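Local coordinates for threonine phosphate decarboxylase-like enzyme (Sulfurospirillum multivorans, PDB 6OUX), which catalyses the decarboxylation of L-serine O-phosphate to ethanolamine O-phosphate with pyridoxal phosphate, supplying a building block for norcobamide biosynthesis, at residues A[331-336]-A[387-392]; A[107-112]-A[132-137]; A[43-48]-A[379-384]; A[246-251]-A[284-289]. One frame throughout, in Å; residues are numbered along the deposited sequence.

How the interactions relate
Interactions 1 and 3 both join the region of helix 375-388 to the five-stranded sheet that ends in strands 45-46 and 320-321. Their centres are about 16 Å apart, and both are aliphatic and buried. Interaction 3 meets the middle of the helix. Interaction 1 uses Leu-389, just beyond its end. Interaction 4 is also buried, but it is aromatic, with two stacked phenylalanine rings, and its centre is about 39 Å from that of interaction 1. Interaction 2 is only partly buried. It alone mixes apolar contact with hydroxyl groups and a water between them, and its tyrosine side chain lies close to that of Asn-181, a likely substrate-binding residue.

Interaction 1: residues A[331-336]-A[387-392]; sequences LKLPSR and SILKDS
The ring in this contact is the pyrrolidine of Pro-334, which is puckered rather than flat. It meets Leu-389 through one corner: Pro-334 CD lies 4.4 Å from Leu-389 CD2. No flat group takes part; the partners are branched aliphatic chains. Leu-333 supplies the second touch. Its CD2 branch comes within 4.2 Å of Leu-389 CD1. Of the two methyl groups of Leu-389, CD1 is thus the nearer to Leu-333 and CD2 the nearer to Pro-334. The torsions of Leu-389 allow this. Its CD1 runs on extended, opposite CA about the CB-CG bond (chi2 177°), while CD2 branches off to the proline.

The place in the fold is the sheet-and-helix part near the C-terminus of this class I/II aminotransferase-like chain. Leu-333 and Pro-334 lie at the end of strand 328-332 and in the loop that follows. Helix 375-388 has just ended, and Leu-389 is the first residue to leave helical geometry. Around this seam Leu-333 also packs on Val-342 of helix 339-350, and Leu-389 on Val-319. Leu-333 pairs by its backbone with Glu-366. The side chain of Leu-333 lies about 11 Å from that of Arg-369, a likely substrate-binding residue, so the contact stands back from that site.

The chemistry is purely apolar. One methyl-to-methyl and one methyl-to-ring-carbon approach pack Leu-389, just past the helix, against Leu-333 and Pro-334. Both are modest van der Waals contacts. They are not directional, so they bring the two segments together without fixing a precise orientation.

Interaction 2: residues A[107-112]-A[132-137]; sequences GATEII and SSYYEF
Ser-132 meets Thr-109 where a loop passes helix 108-116 in the large, seven-stranded-sheet part of the aminotransferase fold. Gly-107 is the N-cap of that helix, and in relatives the start of this helix lies beside the phosphate of pyridoxal phosphate. The loop follows strand 123-128.

Ser-132 OG stands 3.8 Å from Thr-109 OG1, too far for a direct bond. Within the loop, Ser-132 CB lies over one face of the Tyr-134 ring, 3.7 Å above its plane and toward the rim. Ser-133 points away from the helix.

Tyr-134 makes the largest share of the contact. Its CD1 is 3.8 Å from Ile-112 CG2. The same methyl group also lies near CE1 of the ring, and the two side chains cross at a slant. Ile-112 CG2 is set opposite the backbone N about the CA-CB bond, which turns this branch to the tyrosine. Thr-109 CG2 adds a looser touch, 4.4 Å from Tyr-134 CE1. The tyrosine side chain is also about 5 Å from that of Asn-181, a likely substrate-binding residue. The loop thus probably forms part of the active-site wall.

Beyond the ring the chain turns, and Phe-137 N donates to Tyr-134 O at 2.9 Å. Phe-137 then packs on Gln-113 of the same helix 108-116.

A water lies between Tyr-134 OH and Thr-109 OG1. It sits at the edge of the Tyr-134 ring, in its plane. Its modelled 2.5 Å to Tyr-134 OH is unusually short, so the exact value is doubtful, and its bond to Thr-109 OG1 is weak at 3.3 Å.

Interaction 3: residues A[43-48]-A[379-384]; sequences IKIDAC and NCIVMA
The backbones of 43-48 and 379-384 come nearest at Ile-45 and Ile-381, whose CA atoms are 8.5 Å apart, a spacing that leaves the meeting to side chains. This is helix-on-sheet packing in the smaller sheet of the aminotransferase fold. Strand 45-46 is an outermost strand of that sheet and runs parallel to strand 352-356. Helix 375-388 covers it.

Ile-45 reaches the helix with two separate branches. Its CD1 touches Cys-380 CB at 3.7 Å; the cysteine sulfur lies a little farther off. Its CG2 lies 4.1 Å from Ile-381 CD1. The torsion about CA-CB (chi1 -62°) puts CG1 beside the backbone N and CG2 opposite it, which separates the two branches enough to serve two helix residues. The isoleucine side chains pass at a slant.

Ile-381 answers with its end alone. Its CD1 is also 4.1 Å from Ala-47 CB, so one methyl group rests against two residues of the strand segment. Ile-352 of the neighbouring strand touches both Ile-45 and Ile-381 and carries the apolar layer into the sheet. Phe-309 of helix 289-314 packs on Ile-381 as well.

Asp-46 points the other way, and its OD2 bonds to His-27 NE2. Cys-48 O accepts from Arg-369 NH2, which ties the segment to a likely substrate-binding residue. An Asx turn shapes the chain here. Cys-48 N donates to Asp-46 OD1 at 2.9 Å with an N-H...O angle of 160°, meeting the oxygen nearly along its C-O bond.

Interaction 4: residues A[246-251]-A[284-289]; sequences FGIAGV and RLFVRE
Phe-246 and Phe-286 form an offset stack, the heart of this contact between a loop and the end of helix 277-286. The loop joins strands 236-241 and 254-257, and in this family that loop carries the lysine that holds pyridoxal phosphate. The ring centroids are 4.5 Å apart and the planes differ by 15°. Phe-286 sets its CG opposite the carbonyl carbon (chi1 -67°), which carries the ring off the helix end to the loop. The two side chains slide past each other in opposite directions. This offset brings Phe-246 CB over the face of the Phe-286 ring, a CH-pi contact 3.6 Å from the centroid and 17° off the normal.

Ile-248 lies beside the Phe-286 ring, but its modelled approach is too close and the detail is doubtful. Val-59 of helix 53-68 touches both Ile-248 and Phe-286. The Phe-246 ring also meets the ring of Tyr-295.

With an alanine at Phe-286, the Phe-246 ring would probably lose its stacking partner, and Phe-246 CB the face it lies over.

Where the rings overlap, the spacing is even: Phe-246 CG lies 4.0 Å from Phe-286 CG, and Phe-246 CD1 is 4.0 Å from Phe-286 CD1.

Interaction 1: residues A[331-336]-A[387-392]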
loop_
_atom_site.group_PDB
_atom_site.type_symbol
_atom_site.label_atom_id
_atom_site.label_comp_id
_atom_site.label_asym_id
_atom_site.label_seq_id
_atom_site.Cartn_x
_atom_site.Cartn_y
_atom_site.Cartn_z
ATOM N N LEU A 331 29.535 2.005 11.530
ATOM C CA LEU A 331 30.955 2.320 11.691
ATOM C C LEU A 331 31.114 3.676 12.383
ATOM O O LEU A 331 30.494 4.604 11.955
ATOM C CB LEU A 331 31.579 2.439 10.304
ATOM C CG LEU A 331 32.297 1.222 9.773
ATOM C CD1 LEU A 331 31.336 0.087 9.631
ATOM C CD2 LEU A 331 32.923 1.486 8.445
ATOM N N LYS A 332 31.953 3.774 13.417
ATOM C CA LYS A 332 32.317 5.064 13.986
ATOM C C LYS A 332 33.641 5.537 13.398
ATOM O O LYS A 332 34.659 4.822 13.442
ATOM C CB LYS A 332 32.437 4.961 15.501
ATOM C CG LYS A 332 32.886 6.239 16.149
ATOM C CD LYS A 332 32.229 6.454 17.475
ATOM C CE LYS A 332 33.124 7.221 18.388
ATOM N NZ LYS A 332 33.875 6.124 19.055
ATOM N N LEU A 333 33.603 6.718 12.826
ATOM C CA LEU A 333 34.737 7.295 12.135
ATOM C C LEU A 333 35.689 7.900 13.156
ATOM O O LEU A 333 35.318 8.191 14.320
ATOM C CB LEU A 333 34.277 8.346 11.129
ATOM C CG LEU A 333 33.286 7.821 10.103
ATOM C CD1 LEU A 333 32.713 8.954 9.305
ATOM C CD2 LEU A 333 33.931 6.824 9.139
ATOM N N PRO A 334 36.955 8.061 12.732
ATOM C CA PRO A 334 37.950 8.545 13.665
ATOM C C PRO A 334 37.611 9.913 14.108
ATOM O O PRO A 334 36.815 10.609 13.474
ATOM C CB PRO A 334 39.242 8.583 12.834
ATOM C CG PRO A 334 38.983 7.684 11.730
ATOM C CD PRO A 334 37.527 7.927 11.390
ATOM N N SER A 335 38.217 10.320 15.198
ATOM C CA SER A 335 37.962 11.664 15.653
ATOM C C SER A 335 38.616 12.621 14.656
ATOM O O SER A 335 39.599 12.293 13.938
ATOM C CB SER A 335 38.424 11.895 17.075
ATOM O OG SER A 335 37.457 12.708 17.709
ATOM N N ARG A 336 37.973 13.765 14.558
ATOM C CA ARG A 336 38.282 14.775 13.588
ATOM C C ARG A 336 37.811 14.448 12.187
ATOM O O ARG A 336 38.060 15.228 11.292
ATOM C CB ARG A 336 39.775 15.183 13.634
ATOM C CG ARG A 336 40.263 15.442 15.066
ATOM C CD ARG A 336 41.515 16.312 15.204
ATOM N NE ARG A 336 42.243 16.475 13.952
ATOM C CZ ARG A 336 42.409 17.628 13.293
ATOM N NH1 ARG A 336 41.944 18.769 13.790
ATOM N NH2 ARG A 336 43.093 17.656 12.141
ATOM N N SER A 387 41.232 3.918 1.562
ATOM C CA SER A 387 41.850 4.991 0.861
ATOM C C SER A 387 41.416 6.371 1.382
ATOM O O SER A 387 42.264 7.207 1.647
ATOM C CB SER A 387 41.528 4.871 -0.626
ATOM O OG SER A 387 41.535 6.151 -1.238
ATOM N N ILE A 388 40.106 6.584 1.514
ATOM C CA ILE A 388 39.549 7.804 2.085
ATOM C C ILE A 388 39.995 8.047 3.511
ATOM O O ILE A 388 40.208 9.198 3.883
ATOM C CB ILE A 388 37.996 7.816 2.047
ATOM C CG1 ILE A 388 37.504 7.868 0.599
ATOM C CG2 ILE A 388 37.470 8.994 2.823
ATOM C CD1 ILE A 388 36.038 7.539 0.393
ATOM N N LEU A 389 40.140 6.997 4.311
ATOM C CA LEU A 389 40.523 7.158 5.709
ATOM C C LEU A 389 42.022 6.984 6.006
ATOM O O LEU A 389 42.418 6.914 7.187
ATOM C CB LEU A 389 39.716 6.183 6.596
ATOM C CG LEU A 389 38.182 6.353 6.535
ATOM C CD1 LEU A 389 37.458 5.311 7.376
ATOM C CD2 LEU A 389 37.824 7.757 7.053
ATOM N N LYS A 390 42.830 6.847 4.966
ATOM C CA LYS A 390 44.275 6.771 5.144
ATOM C C LYS A 390 44.718 8.101 5.785
ATOM O O LYS A 390 44.278 9.157 5.326
ATOM C CB LYS A 390 44.926 6.617 3.778
ATOM C CG LYS A 390 46.251 5.887 3.751
ATOM C CD LYS A 390 46.813 5.903 2.341
ATOM C CE LYS A 390 48.164 5.205 2.269
ATOM N NZ LYS A 390 48.602 5.167 0.849
ATOM N N ASP A 391 45.543 8.099 6.831
ATOM C CA ASP A 391 46.011 9.422 7.346
ATOM C C ASP A 391 46.679 10.303 6.245
ATOM O O ASP A 391 46.155 11.370 5.969
ATOM C CB ASP A 391 46.771 9.367 8.696
ATOM C CG ASP A 391 46.080 10.231 9.791
ATOM O OD1 ASP A 391 44.927 10.695 9.560
ATOM O OD2 ASP A 391 46.695 10.474 10.859
ATOM N N SER A 392 47.791 9.869 5.628
ATOM C CA SER A 392 48.063 10.113 4.162
ATOM C C SER A 392 49.081 11.175 3.684
ATOM O O SER A 392 49.874 11.734 4.477
ATOM C CB SER A 392 46.743 10.330 3.400
ATOM O OG SER A 392 46.898 10.195 1.999
#

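Interaction 2: residues A[107-112]-A[132-137]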
loop_
_atom_site.group_PDB
_atom_site.type_symbol
_atom_site.label_atom_id
_atom_site.label_comp_id
_atom_site.label_asym_id
_atom_site.label_seq_id
_atom_site.Cartn_x
_atom_site.Cartn_y
_atom_site.Cartn_z
ATOM N N GLY A 107 4.449 -3.045 5.538
ATOM C CA GLY A 107 5.791 -3.125 6.090
ATOM C C GLY A 107 5.702 -3.171 7.577
ATOM O O GLY A 107 4.638 -2.910 8.149
ATOM N N ALA A 108 6.815 -3.512 8.210
ATOM C CA ALA A 108 6.866 -3.621 9.639
ATOM C C ALA A 108 6.587 -2.264 10.329
ATOM O O ALA A 108 5.729 -2.150 11.213
ATOM C CB ALA A 108 8.221 -4.173 10.039
ATOM N N THR A 109 7.282 -1.210 9.896
ATOM C CA THR A 109 7.104 0.109 10.456
ATOM C C THR A 109 5.666 0.667 10.265
ATOM O O THR A 109 5.132 1.210 11.191
ATOM C CB THR A 109 8.169 1.074 9.906
ATOM O OG1 THR A 109 9.446 0.480 10.144
ATOM C CG2 THR A 109 8.106 2.441 10.647
ATOM N N GLU A 110 5.050 0.471 9.100
ATOM C CA GLU A 110 3.643 0.826 8.889
ATOM C C GLU A 110 2.706 0.073 9.859
ATOM O O GLU A 110 1.747 0.679 10.392
ATOM C CB GLU A 110 3.161 0.620 7.452
ATOM C CG GLU A 110 3.898 1.380 6.330
ATOM C CD GLU A 110 5.357 0.935 6.078
ATOM O OE1 GLU A 110 5.795 -0.140 6.498
ATOM O OE2 GLU A 110 6.124 1.687 5.428
ATOM N N ILE A 111 2.963 -1.217 10.083
ATOM C CA ILE A 111 2.160 -1.971 11.024
ATOM C C ILE A 111 2.342 -1.436 12.448
ATOM O O ILE A 111 1.359 -1.287 13.166
ATOM C CB ILE A 111 2.412 -3.470 10.909
ATOM C CG1 ILE A 111 1.862 -3.950 9.541
ATOM C CG2 ILE A 111 1.735 -4.222 12.068
ATOM C CD1 ILE A 111 2.404 -5.372 9.204
ATOM N N ILE A 112 3.578 -1.117 12.856
ATOM C CA ILE A 112 3.808 -0.611 14.208
ATOM C C ILE A 112 3.185 0.764 14.428
ATOM O O ILE A 112 2.658 1.046 15.479
ATOM C CB ILE A 112 5.310 -0.618 14.558
ATOM C CG1 ILE A 112 5.830 -2.058 14.624
ATOM C CG2 ILE A 112 5.580 0.076 15.901
ATOM C CD1 ILE A 112 7.340 -2.165 14.773
ATOM N N SER A 132 13.977 4.143 13.036
ATOM C CA SER A 132 12.641 4.721 12.855
ATOM C C SER A 132 12.163 5.509 14.061
ATOM O O SER A 132 12.407 5.124 15.183
ATOM C CB SER A 132 11.643 3.614 12.622
ATOM O OG SER A 132 12.092 2.795 11.593
ATOM N N SER A 133 11.535 6.655 13.834
ATOM C CA SER A 133 10.924 7.403 14.916
ATOM C C SER A 133 9.538 6.828 15.030
ATOM O O SER A 133 8.871 6.560 14.022
ATOM C CB SER A 133 10.831 8.916 14.642
ATOM O OG SER A 133 11.691 9.592 15.538
ATOM N N TYR A 134 9.126 6.588 16.255
ATOM C CA TYR A 134 7.798 6.062 16.469
ATOM C C TYR A 134 6.963 7.126 17.237
ATOM O O TYR A 134 5.736 7.048 17.203
ATOM C CB TYR A 134 7.870 4.697 17.203
ATOM C CG TYR A 134 8.725 3.566 16.534
ATOM C CD1 TYR A 134 8.207 2.757 15.532
ATOM C CD2 TYR A 134 10.050 3.331 16.937
ATOM C CE1 TYR A 134 8.954 1.734 14.945
ATOM C CE2 TYR A 134 10.829 2.315 16.355
ATOM C CZ TYR A 134 10.276 1.522 15.353
ATOM O OH TYR A 134 11.033 0.519 14.737
ATOM N N TYR A 135 7.606 8.092 17.914
ATOM C CA TYR A 135 6.897 9.101 18.707
ATOM C C TYR A 135 5.859 9.882 17.885
ATOM O O TYR A 135 4.907 10.326 18.463
ATOM C CB TYR A 135 7.837 10.083 19.470
ATOM C CG TYR A 135 8.353 11.165 18.569
ATOM C CD1 TYR A 135 9.450 10.919 17.726
ATOM C CD2 TYR A 135 7.739 12.399 18.503
ATOM C CE1 TYR A 135 9.924 11.887 16.845
ATOM C CE2 TYR A 135 8.209 13.382 17.622
ATOM C CZ TYR A 135 9.294 13.109 16.788
ATOM O OH TYR A 135 9.779 14.028 15.894
ATOM N N GLU A 136 6.019 10.055 16.563
ATOM C CA GLU A 136 5.011 10.820 15.798
ATOM C C GLU A 136 3.743 10.032 15.596
ATOM O O GLU A 136 2.750 10.579 15.164
ATOM C CB GLU A 136 5.466 11.293 14.401
ATOM C CG GLU A 136 6.870 11.839 14.279
ATOM C CD GLU A 136 7.784 10.777 13.760
ATOM O OE1 GLU A 136 7.775 9.691 14.395
ATOM O OE2 GLU A 136 8.433 10.991 12.707
ATOM N N PHE A 137 3.738 8.748 15.927
ATOM C CA PHE A 137 2.546 7.984 15.613
ATOM C C PHE A 137 1.620 7.685 16.785
ATOM O O PHE A 137 0.495 7.221 16.582
ATOM C CB PHE A 137 2.998 6.807 14.779
ATOM C CG PHE A 137 3.598 7.256 13.473
ATOM C CD1 PHE A 137 2.765 7.589 12.393
ATOM C CD2 PHE A 137 4.970 7.444 13.349
ATOM C CE1 PHE A 137 3.297 8.036 11.195
ATOM C CE2 PHE A 137 5.508 7.898 12.146
ATOM C CZ PHE A 137 4.668 8.188 11.068
HETATM O O HOH W 1 9.900 -0.943 13.127
#

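Interaction 3: residues A[43-48]-A[379-384]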
loop_
_atom_site.group_PDB
_atom_site.type_symbol
_atom_site.label_atom_id
_atom_site.label_comp_id
_atom_site.label_asym_id
_atom_site.label_seq_id
_atom_site.Cartn_x
_atom_site.Cartn_y
_atom_site.Cartn_z
ATOM N N ILE A 43 25.728 6.961 -9.403
ATOM C CA ILE A 43 25.748 6.103 -8.230
ATOM C C ILE A 43 26.007 4.683 -8.729
ATOM O O ILE A 43 25.187 4.134 -9.422
ATOM C CB ILE A 43 24.426 6.095 -7.446
ATOM C CG1 ILE A 43 23.941 7.507 -7.154
ATOM C CG2 ILE A 43 24.614 5.264 -6.164
ATOM C CD1 ILE A 43 24.877 8.314 -6.311
ATOM N N LYS A 44 27.138 4.097 -8.380
ATOM C CA LYS A 44 27.432 2.705 -8.803
ATOM C C LYS A 44 27.035 1.629 -7.771
ATOM O O LYS A 44 26.677 0.503 -8.149
ATOM C CB LYS A 44 28.937 2.557 -9.116
ATOM C CG LYS A 44 29.424 3.353 -10.327
ATOM C CD LYS A 44 30.948 3.553 -10.277
ATOM C CE LYS A 44 31.625 3.324 -11.610
ATOM N NZ LYS A 44 33.059 3.729 -11.511
ATOM N N ILE A 45 27.183 1.957 -6.472
ATOM C CA ILE A 45 26.814 1.044 -5.390
ATOM C C ILE A 45 25.941 1.829 -4.433
ATOM O O ILE A 45 26.414 2.805 -3.824
ATOM C CB ILE A 45 28.060 0.491 -4.649
ATOM C CG1 ILE A 45 28.922 -0.321 -5.606
ATOM C CG2 ILE A 45 27.630 -0.366 -3.452
ATOM C CD1 ILE A 45 30.274 -0.656 -5.013
ATOM N N ASP A 46 24.695 1.396 -4.270
ATOM C CA ASP A 46 23.840 2.014 -3.275
ATOM C C ASP A 46 23.905 1.115 -2.069
ATOM O O ASP A 46 23.311 0.021 -2.050
ATOM C CB ASP A 46 22.396 2.165 -3.803
ATOM C CG ASP A 46 21.437 2.772 -2.776
ATOM O OD1 ASP A 46 21.774 3.033 -1.563
ATOM O OD2 ASP A 46 20.291 3.027 -3.224
ATOM N N ALA A 47 24.607 1.549 -1.040
ATOM C CA ALA A 47 24.585 0.780 0.229
ATOM C C ALA A 47 23.776 1.461 1.358
ATOM O O ALA A 47 24.085 1.291 2.523
ATOM C CB ALA A 47 26.008 0.464 0.666
ATOM N N CYS A 48 22.709 2.173 1.007
ATOM C CA CYS A 48 21.817 2.770 1.973
ATOM C C CYS A 48 20.632 1.907 2.317
ATOM O O CYS A 48 20.290 1.754 3.487
ATOM C CB CYS A 48 21.230 4.076 1.440
ATOM S SG CYS A 48 22.357 5.449 1.425
ATOM N N ASN A 379 33.830 -5.461 -1.552
ATOM C CA ASN A 379 35.269 -5.254 -1.693
ATOM C C ASN A 379 35.533 -3.800 -2.077
ATOM O O ASN A 379 36.437 -3.180 -1.522
ATOM C CB ASN A 379 35.828 -6.251 -2.723
ATOM C CG ASN A 379 37.348 -6.305 -2.741
ATOM O OD1 ASN A 379 38.001 -6.578 -1.725
ATOM N ND2 ASN A 379 37.938 -6.061 -3.933
ATOM N N CYS A 380 34.727 -3.264 -2.996
ATOM C CA CYS A 380 34.832 -1.879 -3.435
ATOM C C CYS A 380 34.629 -0.880 -2.271
ATOM O O CYS A 380 35.339 0.107 -2.112
ATOM C CB CYS A 380 33.784 -1.570 -4.528
ATOM S SG CYS A 380 34.121 -2.401 -6.121
ATOM N N ILE A 381 33.655 -1.168 -1.446
ATOM C CA ILE A 381 33.422 -0.347 -0.273
ATOM C C ILE A 381 34.630 -0.371 0.661
ATOM O O ILE A 381 35.058 0.667 1.151
ATOM C CB ILE A 381 32.135 -0.809 0.447
ATOM C CG1 ILE A 381 30.929 -0.562 -0.424
ATOM C CG2 ILE A 381 31.988 -0.046 1.730
ATOM C CD1 ILE A 381 29.654 -1.213 0.063
ATOM N N VAL A 382 35.157 -1.547 0.946
ATOM C CA VAL A 382 36.243 -1.648 1.881
ATOM C C VAL A 382 37.482 -0.855 1.321
ATOM O O VAL A 382 38.191 -0.127 2.052
ATOM C CB VAL A 382 36.646 -3.120 2.147
ATOM C CG1 VAL A 382 37.893 -3.137 3.032
ATOM C CG2 VAL A 382 35.519 -3.892 2.826
ATOM N N MET A 383 37.733 -1.075 0.040
ATOM C CA MET A 383 38.833 -0.408 -0.668
ATOM C C MET A 383 38.687 1.097 -0.601
ATOM O O MET A 383 39.616 1.770 -0.176
ATOM C CB MET A 383 38.958 -0.904 -2.129
ATOM C CG MET A 383 39.814 -2.171 -2.235
ATOM S SD MET A 383 39.990 -2.968 -3.878
ATOM C CE MET A 383 41.474 -3.898 -3.486
ATOM N N ALA A 384 37.522 1.590 -1.022
ATOM C CA ALA A 384 37.194 3.007 -0.951
ATOM C C ALA A 384 37.371 3.615 0.416
ATOM O O ALA A 384 38.082 4.644 0.546
ATOM C CB ALA A 384 35.807 3.262 -1.457
#

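Interaction 4: residues A[246-251]-A[284-289]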
loop_
_atom_site.group_PDB
_atom_site.type_symbol
_atom_site.label_atom_id
_atom_site.label_comp_id
_atom_site.label_asym_id
_atom_site.label_seq_id
_atom_site.Cartn_x
_atom_site.Cartn_y
_atom_site.Cartn_z
ATOM N N PHE A 246 13.587 -11.200 1.948
ATOM C CA PHE A 246 13.198 -11.784 0.637
ATOM C C PHE A 246 13.428 -10.758 -0.487
ATOM O O PHE A 246 13.305 -11.105 -1.654
ATOM C CB PHE A 246 11.758 -12.302 0.616
ATOM C CG PHE A 246 11.485 -13.416 1.606
ATOM C CD1 PHE A 246 11.800 -14.745 1.299
ATOM C CD2 PHE A 246 10.895 -13.150 2.849
ATOM C CE1 PHE A 246 11.539 -15.767 2.212
ATOM C CE2 PHE A 246 10.628 -14.169 3.748
ATOM C CZ PHE A 246 10.950 -15.479 3.434
ATOM N N GLY A 247 13.737 -9.505 -0.098
ATOM C CA GLY A 247 14.522 -8.568 -0.904
ATOM C C GLY A 247 13.822 -8.269 -2.182
ATOM O O GLY A 247 13.910 -9.063 -3.107
ATOM N N ILE A 248 13.165 -7.120 -2.255
ATOM C CA ILE A 248 12.235 -6.821 -3.343
ATOM C C ILE A 248 11.722 -5.419 -3.118
ATOM O O ILE A 248 10.630 -5.227 -2.595
ATOM C CB ILE A 248 11.054 -7.824 -3.388
ATOM C CG1 ILE A 248 11.530 -9.182 -3.875
ATOM C CG2 ILE A 248 9.987 -7.370 -4.372
ATOM C CD1 ILE A 248 10.527 -10.278 -3.590
ATOM N N ALA A 249 12.536 -4.463 -3.555
ATOM C CA ALA A 249 12.388 -3.044 -3.235
ATOM C C ALA A 249 11.004 -2.473 -3.500
ATOM O O ALA A 249 10.346 -1.994 -2.575
ATOM C CB ALA A 249 13.439 -2.229 -4.004
ATOM N N GLY A 250 10.573 -2.545 -4.761
ATOM C CA GLY A 250 9.347 -1.894 -5.211
ATOM C C GLY A 250 8.048 -2.607 -4.899
ATOM O O GLY A 250 6.985 -2.187 -5.422
ATOM N N VAL A 251 8.130 -3.708 -4.119
ATOM C CA VAL A 251 6.911 -4.394 -3.548
ATOM C C VAL A 251 7.009 -4.400 -2.024
ATOM O O VAL A 251 7.961 -4.904 -1.463
ATOM C CB VAL A 251 6.555 -5.765 -4.202
ATOM C CG1 VAL A 251 7.490 -6.085 -5.358
ATOM C CG2 VAL A 251 6.412 -6.927 -3.218
ATOM N N ARG A 284 2.849 -15.430 -2.247
ATOM C CA ARG A 284 2.588 -16.845 -2.510
ATOM C C ARG A 284 3.855 -17.580 -2.907
ATOM O O ARG A 284 4.000 -18.769 -2.606
ATOM C CB ARG A 284 1.565 -17.030 -3.581
ATOM C CG ARG A 284 0.176 -16.556 -3.208
ATOM C CD ARG A 284 -0.779 -16.769 -4.395
ATOM N NE ARG A 284 -2.092 -16.308 -4.019
ATOM C CZ ARG A 284 -2.983 -17.019 -3.332
ATOM N NH1 ARG A 284 -2.763 -18.299 -3.004
ATOM N NH2 ARG A 284 -4.126 -16.445 -3.006
ATOM N N LEU A 285 4.778 -16.885 -3.540
ATOM C CA LEU A 285 6.074 -17.441 -3.791
ATOM C C LEU A 285 6.800 -17.769 -2.493
ATOM O O LEU A 285 7.287 -18.880 -2.287
ATOM C CB LEU A 285 6.883 -16.448 -4.629
ATOM C CG LEU A 285 8.235 -16.959 -5.083
ATOM C CD1 LEU A 285 8.071 -18.081 -6.118
ATOM C CD2 LEU A 285 8.960 -15.765 -5.633
ATOM N N PHE A 286 6.830 -16.789 -1.600
ATOM C CA PHE A 286 7.667 -16.807 -0.388
ATOM C C PHE A 286 7.333 -17.936 0.544
ATOM O O PHE A 286 8.161 -18.265 1.384
ATOM C CB PHE A 286 7.540 -15.487 0.388
ATOM C CG PHE A 286 8.101 -14.288 -0.312
ATOM C CD1 PHE A 286 8.922 -14.386 -1.431
ATOM C CD2 PHE A 286 7.772 -13.007 0.155
ATOM C CE1 PHE A 286 9.400 -13.228 -2.053
ATOM C CE2 PHE A 286 8.236 -11.866 -0.465
ATOM C CZ PHE A 286 9.072 -11.975 -1.544
ATOM N N VAL A 287 6.179 -18.580 0.355
ATOM C CA VAL A 287 5.804 -19.751 1.175
ATOM C C VAL A 287 5.808 -21.093 0.459
ATOM O O VAL A 287 5.540 -22.148 1.070
ATOM C CB VAL A 287 4.492 -19.458 1.966
ATOM C CG1 VAL A 287 4.647 -18.151 2.743
ATOM C CG2 VAL A 287 3.266 -19.377 1.070
ATOM N N ARG A 288 6.186 -21.117 -0.814
ATOM C CA ARG A 288 6.348 -22.395 -1.502
ATOM C C ARG A 288 7.594 -23.089 -0.988
ATOM O O ARG A 288 8.636 -22.476 -0.841
ATOM C CB ARG A 288 6.450 -22.221 -3.001
ATOM C CG ARG A 288 5.180 -22.587 -3.746
ATOM C CD ARG A 288 5.033 -21.719 -4.942
ATOM N NE ARG A 288 6.097 -21.942 -5.878
ATOM C CZ ARG A 288 6.285 -21.232 -6.983
ATOM N NH1 ARG A 288 5.524 -20.192 -7.266
ATOM N NH2 ARG A 288 7.268 -21.554 -7.798
ATOM N N GLU A 289 7.466 -24.382 -0.710
ATOM C CA GLU A 289 8.574 -25.284 -0.388
ATOM C C GLU A 289 9.798 -25.187 -1.304
ATOM O O GLU A 289 10.941 -25.151 -0.828
ATOM C CB GLU A 289 8.045 -26.744 -0.398
ATOM C CG GLU A 289 9.102 -27.830 -0.214
ATOM C CD GLU A 289 9.718 -28.322 -1.523
ATOM O OE1 GLU A 289 8.947 -28.698 -2.447
ATOM O OE2 GLU A 289 10.975 -28.347 -1.620
#